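Local structure of protein gp18 (Listeria monocytogenes EGD-e, 3GS9) at residues Phe199-Leu204 with Pro268-Ser273. The protein is a prophage tail protein of the prophage endopeptidase tail family, probably a structural component of a phage-like tail, with its detailed role not established. Residues are numbered along the deposited sequence; the frame is centred on the assembly and turned at random.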
ATOM      1  N   PHE A 199      22.601  -8.045 -13.084  1.00 18.98           N
ATOM      2  CA  PHE A 199      21.903  -6.761 -13.142  1.00 18.80           C
ATOM      3  C   PHE A 199      20.505  -6.849 -13.741  1.00 18.19           C
ATOM      4  O   PHE A 199      20.259  -7.647 -14.643  1.00 19.35           O
ATOM      5  CB  PHE A 199      22.707  -5.763 -13.963  1.00 16.83           C
ATOM      6  CG  PHE A 199      23.831  -5.164 -13.208  1.00 20.75           C
ATOM      7  CD1 PHE A 199      25.007  -5.883 -13.032  1.00 18.74           C
ATOM      8  CD2 PHE A 199      23.695  -3.928 -12.587  1.00 18.39           C
ATOM      9  CE1 PHE A 199      26.052  -5.362 -12.293  1.00 21.43           C
ATOM     10  CE2 PHE A 199      24.741  -3.410 -11.822  1.00 20.19           C
ATOM     11  CZ  PHE A 199      25.920  -4.132 -11.689  1.00 20.83           C
ATOM     12  N   ASP A 200      19.610  -6.028 -13.203  1.00 16.60           N
ATOM     13  CA  ASP A 200      18.356  -5.690 -13.845  1.00 16.94           C
ATOM     14  C   ASP A 200      18.503  -4.268 -14.409  1.00 16.90           C
ATOM     15  O   ASP A 200      18.969  -3.365 -13.731  1.00 16.85           O
ATOM     16  CB  ASP A 200      17.169  -5.772 -12.870  1.00 17.86           C
ATOM     17  CG  ASP A 200      15.826  -5.420 -13.543  1.00 22.00           C
ATOM     18  OD1 ASP A 200      15.283  -6.256 -14.285  1.00 25.48           O
ATOM     19  OD2 ASP A 200      15.319  -4.305 -13.321  1.00 28.47           O
ATOM     20  N   ILE A 201      18.127  -4.110 -15.679  1.00 17.49           N
ATOM     21  CA  ILE A 201      18.246  -2.848 -16.397  1.00 16.54           C
ATOM     22  C   ILE A 201      16.967  -2.632 -17.158  1.00 14.74           C
ATOM     23  O   ILE A 201      16.496  -3.536 -17.854  1.00 14.61           O
ATOM     24  CB  ILE A 201      19.441  -2.876 -17.432  1.00 19.01           C
ATOM     25  CG1 ILE A 201      20.709  -3.487 -16.778  1.00 16.49           C
ATOM     26  CG2 ILE A 201      19.651  -1.493 -18.017  1.00 17.18           C
ATOM     27  CD1 ILE A 201      21.851  -3.683 -17.723  1.00 17.45           C
ATOM     28  N   ASP A 202      16.417  -1.434 -17.070  1.00 14.60           N
ATOM     29  CA  ASP A 202      15.221  -1.120 -17.840  1.00 13.76           C
ATOM     30  C   ASP A 202      15.242   0.314 -18.239  1.00 12.99           C
ATOM     31  O   ASP A 202      16.051   1.123 -17.728  1.00 13.49           O
ATOM     32  CB  ASP A 202      13.944  -1.508 -17.059  1.00 14.82           C
ATOM     33  CG  ASP A 202      13.645  -0.601 -15.883  1.00 20.93           C
ATOM     34  OD1 ASP A 202      13.497   0.607 -16.092  1.00 16.14           O
ATOM     35  OD2 ASP A 202      13.503  -1.091 -14.730  1.00 20.93           O
ATOM     36  N   THR A 203      14.348   0.654 -19.156  1.00 12.50           N
ATOM     37  CA  THR A 203      14.201   2.054 -19.543  1.00 13.04           C
ATOM     38  C   THR A 203      12.796   2.599 -19.242  1.00 13.09           C
ATOM     39  O   THR A 203      12.342   3.583 -19.864  1.00 14.20           O
ATOM     40  CB  THR A 203      14.602   2.287 -21.033  1.00 13.43           C
ATOM     41  OG1 THR A 203      13.882   1.391 -21.877  1.00 15.53           O
ATOM     42  CG2 THR A 203      16.118   2.041 -21.242  1.00 16.42           C
ATOM     43  N   LEU A 204      12.112   1.960 -18.293  1.00 14.80           N
ATOM     44  CA  LEU A 204      10.771   2.379 -17.938  1.00 13.62           C
ATOM     45  C   LEU A 204      10.769   3.787 -17.374  1.00 15.66           C
ATOM     46  O   LEU A 204       9.775   4.510 -17.511  1.00 16.97           O
ATOM     47  CB  LEU A 204      10.110   1.394 -16.961  1.00 16.08           C
ATOM     48  CG  LEU A 204       9.729  -0.005 -17.499  1.00 16.00           C
ATOM     49  CD1 LEU A 204       9.520  -1.007 -16.359  1.00 18.15           C
ATOM     50  CD2 LEU A 204       8.527   0.125 -18.444  1.00 15.97           C
ATOM     51  N   PRO A 268      19.552   4.341 -18.289  1.00 17.52           N
ATOM     52  CA  PRO A 268      18.696   3.194 -17.935  1.00 14.40           C
ATOM     53  C   PRO A 268      18.809   2.875 -16.455  1.00 17.01           C
ATOM     54  O   PRO A 268      19.907   2.943 -15.902  1.00 16.02           O
ATOM     55  CB  PRO A 268      19.277   2.063 -18.773  1.00 16.92           C
ATOM     56  CG  PRO A 268      19.786   2.810 -20.031  1.00 16.45           C
ATOM     57  CD  PRO A 268      20.416   4.027 -19.452  1.00 15.03           C
ATOM     58  N   ALA A 269      17.679   2.614 -15.805  1.00 16.48           N
ATOM     59  CA  ALA A 269      17.691   2.288 -14.386  1.00 16.10           C
ATOM     60  C   ALA A 269      18.382   0.928 -14.253  1.00 14.45           C
ATOM     61  O   ALA A 269      17.890  -0.074 -14.747  1.00 16.70           O
ATOM     62  CB  ALA A 269      16.255   2.275 -13.833  1.00 18.52           C
ATOM     63  N   THR A 270      19.511   0.920 -13.546  1.00 14.78           N
ATOM     64  CA  THR A 270      20.441  -0.219 -13.519  1.00 15.45           C
ATOM     65  C   THR A 270      20.768  -0.533 -12.077  1.00 17.25           C
ATOM     66  O   THR A 270      21.327   0.332 -11.346  1.00 17.72           O
ATOM     67  CB  THR A 270      21.750   0.138 -14.279  1.00 15.38           C
ATOM     68  OG1 THR A 270      21.414   0.485 -15.631  1.00 15.38           O
ATOM     69  CG2 THR A 270      22.749  -1.014 -14.262  1.00 15.65           C
ATOM     70  N   THR A 271      20.383  -1.734 -11.663  1.00 16.69           N
ATOM     71  CA  THR A 271      20.574  -2.198 -10.292  1.00 17.20           C
ATOM     72  C   THR A 271      21.047  -3.626 -10.325  1.00 17.04           C
ATOM     73  O   THR A 271      20.437  -4.466 -10.970  1.00 18.10           O
ATOM     74  CB  THR A 271      19.262  -2.140  -9.474  1.00 17.60           C
ATOM     75  OG1 THR A 271      18.809  -0.780  -9.391  1.00 17.04           O
ATOM     76  CG2 THR A 271      19.467  -2.724  -8.056  1.00 17.61           C
ATOM     77  N   GLY A 272      22.124  -3.886  -9.616  1.00 18.98           N
ATOM     78  CA  GLY A 272      22.721  -5.202  -9.624  1.00 18.12           C
ATOM     79  C   GLY A 272      23.390  -5.586  -8.331  1.00 19.91           C
ATOM     80  O   GLY A 272      23.732  -4.729  -7.503  1.00 20.58           O
ATOM     81  N   SER A 273      23.596  -6.886  -8.205  1.00 21.34           N
ATOM     82  CA  SER A 273      24.312  -7.458  -7.074  1.00 22.41           C
ATOM     83  C   SER A 273      25.637  -7.981  -7.590  1.00 22.04           C
ATOM     84  O   SER A 273      25.680  -8.786  -8.517  1.00 20.20           O
ATOM     85  CB  SER A 273      23.502  -8.595  -6.467  1.00 23.69           C
ATOM     86  OG  SER A 273      22.219  -8.155  -6.051  1.00 37.60           O
TER
HETATM   87  O   HOH W   1      14.576   3.185 -16.387  1.00 18.15           O
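D200 and T271 face each other as a hydrogen-bonded pair of antiparallel strands whose short axes run at 173° and approach to 4.6 Å. Both backbone bonds of this pair are well formed: D200 N to T271 O measures 2.8 Å, and T271 N to D200 O is nearly straight. The next such pair, D202 with A269, is less regular: D202 N reaches A269 O at 3.1 Å, but the return bond from A269 N to D202 O is weak, bent to 126°. There a water accepts from A269 N and donates to D202 OD1. The same OD1 takes L204 N at 2.9 Å, closing an Asx turn where the strand ends.

On the mainly apolar face carrying F199, I201 and T270, the F199 ring lies across the neighbouring strand, its face over G272 CA, which stands 3.6 Å from the ring centroid in a CH-pi contact. With CG anti to its carbonyl carbon (chi1 -79°), F199 also brings CD2 to 3.5 Å from T270 CG2. I201 lies alongside T270 and P268, its CG2 3.7 Å from P268 CB. T270 OG1 donates to P268 O from above the carbonyl plane and also bonds Y299 OH. On the face with D200 and T271, Q333 of helix 327-334 donates through NE2 to D200 OD2 and backbone A269 O, while its OE1 meets T271 OG1. I201 and D202 also pair with a strand of the second subunit, continuing the sheet. The ladder is thus regular at D200-T271, whereas water supplements its weak bond beside the Asx turn.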